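Local coordinates for protein elongin-C (Saccharomyces cerevisiae, PDB 5ZB2) that serves as the adaptor of a cullin-3 ubiquitin ligase that polyubiquitylates an RNA polymerase II subunit, and here pairs with the repair protein RAD7, at residues V62-Y67 / P82-P87. Residues are numbered along the deposited sequence; the frame is centred on the assembly and turned at random.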
loop_
_atom_site.group_PDB
_atom_site.type_symbol
_atom_site.label_atom_id
_atom_site.label_comp_id
_atom_site.label_asym_id
_atom_site.label_seq_id
_atom_site.Cartn_x
_atom_site.Cartn_y
_atom_site.Cartn_z
ATOM N N VAL B 62 -7.642 -16.103 -38.217
ATOM C CA VAL B 62 -7.138 -16.733 -39.434
ATOM C C VAL B 62 -5.885 -16.015 -39.916
ATOM O O VAL B 62 -4.918 -16.647 -40.358
ATOM C CB VAL B 62 -8.230 -16.753 -40.520
ATOM C CG1 VAL B 62 -7.711 -17.412 -41.793
ATOM C CG2 VAL B 62 -9.472 -17.480 -40.020
ATOM N N GLU B 63 -5.881 -14.683 -39.833
ATOM C CA GLU B 63 -4.703 -13.923 -40.240
ATOM C C GLU B 63 -3.480 -14.334 -39.428
ATOM O O GLU B 63 -2.365 -14.396 -39.961
ATOM C CB GLU B 63 -4.972 -12.424 -40.098
ATOM C CG GLU B 63 -3.827 -11.536 -40.579
ATOM C CD GLU B 63 -4.156 -10.055 -40.497
ATOM O OE1 GLU B 63 -5.357 -9.709 -40.462
ATOM O OE2 GLU B 63 -3.211 -9.236 -40.464
ATOM N N TYR B 64 -3.666 -14.629 -38.138
ATOM C CA TYR B 64 -2.541 -15.078 -37.323
ATOM C C TYR B 64 -2.120 -16.495 -37.692
ATOM O O TYR B 64 -0.921 -16.790 -37.773
ATOM C CB TYR B 64 -2.884 -15.005 -35.834
ATOM C CG TYR B 64 -1.817 -15.644 -34.973
ATOM C CD1 TYR B 64 -0.682 -14.936 -34.603
ATOM C CD2 TYR B 64 -1.931 -16.963 -34.557
ATOM C CE1 TYR B 64 0.307 -15.522 -33.833
ATOM C CE2 TYR B 64 -0.948 -17.557 -33.786
ATOM C CZ TYR B 64 0.168 -16.831 -33.427
ATOM O OH TYR B 64 1.151 -17.415 -32.660
ATOM N N LEU B 65 -3.087 -17.392 -37.905
ATOM C CA LEU B 65 -2.754 -18.773 -38.239
ATOM C C LEU B 65 -1.872 -18.835 -39.478
ATOM O O LEU B 65 -0.801 -19.453 -39.464
ATOM C CB LEU B 65 -4.033 -19.587 -38.446
ATOM C CG LEU B 65 -4.895 -19.818 -37.204
ATOM C CD1 LEU B 65 -6.191 -20.513 -37.584
ATOM C CD2 LEU B 65 -4.145 -20.634 -36.159
ATOM N N ASN B 66 -2.308 -18.196 -40.566
ATOM C CA ASN B 66 -1.466 -18.113 -41.754
ATOM C C ASN B 66 -0.132 -17.461 -41.419
ATOM O O ASN B 66 0.933 -17.961 -41.798
ATOM C CB ASN B 66 -2.190 -17.333 -42.852
ATOM C CG ASN B 66 -3.530 -17.942 -43.206
ATOM O OD1 ASN B 66 -3.676 -19.163 -43.258
ATOM N ND2 ASN B 66 -4.524 -17.092 -43.440
ATOM N N TYR B 67 -0.177 -16.344 -40.689
ATOM C CA TYR B 67 1.050 -15.685 -40.257
ATOM C C TYR B 67 1.948 -16.645 -39.486
ATOM O O TYR B 67 3.178 -16.583 -39.598
ATOM C CB TYR B 67 0.706 -14.465 -39.402
ATOM C CG TYR B 67 1.866 -13.908 -38.611
ATOM C CD1 TYR B 67 2.749 -13.001 -39.182
ATOM C CD2 TYR B 67 2.073 -14.280 -37.289
ATOM C CE1 TYR B 67 3.809 -12.486 -38.459
ATOM C CE2 TYR B 67 3.130 -13.771 -36.559
ATOM C CZ TYR B 67 3.994 -12.875 -37.149
ATOM O OH TYR B 67 5.048 -12.365 -36.427
ATOM N N PRO B 82 8.252 -10.250 -39.292
ATOM C CA PRO B 82 7.423 -9.070 -39.023
ATOM C C PRO B 82 6.591 -9.246 -37.764
ATOM O O PRO B 82 6.372 -10.355 -37.275
ATOM C CB PRO B 82 6.524 -8.963 -40.261
ATOM C CG PRO B 82 7.167 -9.808 -41.291
ATOM C CD PRO B 82 7.872 -10.895 -40.559
ATOM N N GLU B 83 6.117 -8.118 -37.242
ATOM C CA GLU B 83 5.233 -8.124 -36.088
ATOM C C GLU B 83 3.789 -8.267 -36.548
ATOM O O GLU B 83 3.390 -7.702 -37.570
ATOM C CB GLU B 83 5.396 -6.844 -35.264
ATOM C CG GLU B 83 5.117 -5.559 -36.031
ATOM C CD GLU B 83 5.036 -4.349 -35.124
ATOM O OE1 GLU B 83 4.496 -4.478 -34.005
ATOM O OE2 GLU B 83 5.514 -3.269 -35.528
ATOM N N PHE B 84 3.015 -9.037 -35.792
ATOM C CA PHE B 84 1.594 -9.215 -36.069
ATOM C C PHE B 84 0.835 -8.075 -35.403
ATOM O O PHE B 84 0.757 -8.006 -34.173
ATOM C CB PHE B 84 1.113 -10.573 -35.567
ATOM C CG PHE B 84 -0.316 -10.870 -35.908
ATOM C CD1 PHE B 84 -0.640 -11.488 -37.103
ATOM C CD2 PHE B 84 -1.336 -10.535 -35.034
ATOM C CE1 PHE B 84 -1.954 -11.762 -37.422
ATOM C CE2 PHE B 84 -2.652 -10.808 -35.347
ATOM C CZ PHE B 84 -2.962 -11.423 -36.544
ATOM N N GLU B 85 0.285 -7.176 -36.214
ATOM C CA GLU B 85 -0.457 -6.043 -35.682
ATOM C C GLU B 85 -1.769 -6.509 -35.060
ATOM O O GLU B 85 -2.469 -7.365 -35.608
ATOM C CB GLU B 85 -0.730 -5.025 -36.787
ATOM C CG GLU B 85 0.527 -4.426 -37.400
ATOM C CD GLU B 85 0.226 -3.499 -38.563
ATOM O OE1 GLU B 85 -0.924 -3.507 -39.051
ATOM O OE2 GLU B 85 1.140 -2.761 -38.989
ATOM N N ILE B 86 -2.098 -5.938 -33.905
ATOM C CA ILE B 86 -3.333 -6.263 -33.197
ATOM C C ILE B 86 -4.051 -4.960 -32.866
ATOM O O ILE B 86 -3.544 -4.171 -32.055
ATOM C CB ILE B 86 -3.050 -7.086 -31.930
ATOM C CG1 ILE B 86 -2.505 -8.465 -32.314
ATOM C CG2 ILE B 86 -4.315 -7.222 -31.083
ATOM C CD1 ILE B 86 -2.096 -9.335 -31.141
ATOM N N PRO B 87 -5.220 -4.688 -33.448
ATOM C CA PRO B 87 -5.914 -3.432 -33.135
ATOM C C PRO B 87 -6.240 -3.333 -31.653
ATOM O O PRO B 87 -6.673 -4.304 -31.028
ATOM C CB PRO B 87 -7.186 -3.500 -33.990
ATOM C CG PRO B 87 -6.908 -4.514 -35.041
ATOM C CD PRO B 87 -5.960 -5.495 -34.435
#
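Phe-84 inserts its ring between Glu-63, Tyr-64 and Tyr-67 on one side of helix 55-71, forming the tightly packed part of the contact. Its CG stands anti to the backbone N (chi1 -176°), which carries the ring from the extended loop to the helix surface, where Phe-84 CE1 lies 3.4 Å from Tyr-64 CA. The ring therefore abuts the helix backbone itself. Tyr-64 adds an edge-to-face (T-shaped) pair: its edge addresses one face of Phe-84, with Tyr-64 CD1 over the centre of the Phe-84 ring, centroids 5.5 Å apart and planes at 87°. Tyr-67 completes the aromatic cluster differently, its ring being turned obliquely to that of Phe-84, neither stacked nor edge-to-face. The CB of Phe-84 lies over the Tyr-67 face, 4.1 Å from the ring centroid and close to the ring normal, a CH-pi contact.

The only hydrogen bond between 62-67 and 82-87 joins Tyr-67 OH, as donor, to Pro-82 O over 2.6 Å. The C=O...donor angle of 159° brings the hydroxyl nearly end-on to the carbonyl, tying the start of the loop segment to the helix.

Toward solvent the packing thins. Exposed Glu-63 runs its extended chain past the Phe-84 rim, Glu-63 CG 3.7 Å from Phe-84 CE1, while its carboxylate has a weak, long ion pair with Lys-60. Pro-82 is also exposed, and Pro-82 CB stays 4.8 Å from Tyr-67 CE1.

RAD7 also packs against the cluster: Leu-11 of that chain lies on Phe-84, and the Tyr-64 hydroxyl hydrogen-bonds to Ser-6 O of RAD7 and to Asn-68. The contact thus lays segment 82-87, part of the connection between helices 55-71 and 91-101, back along helix 55-71 of this Skp1/POZ-type fold.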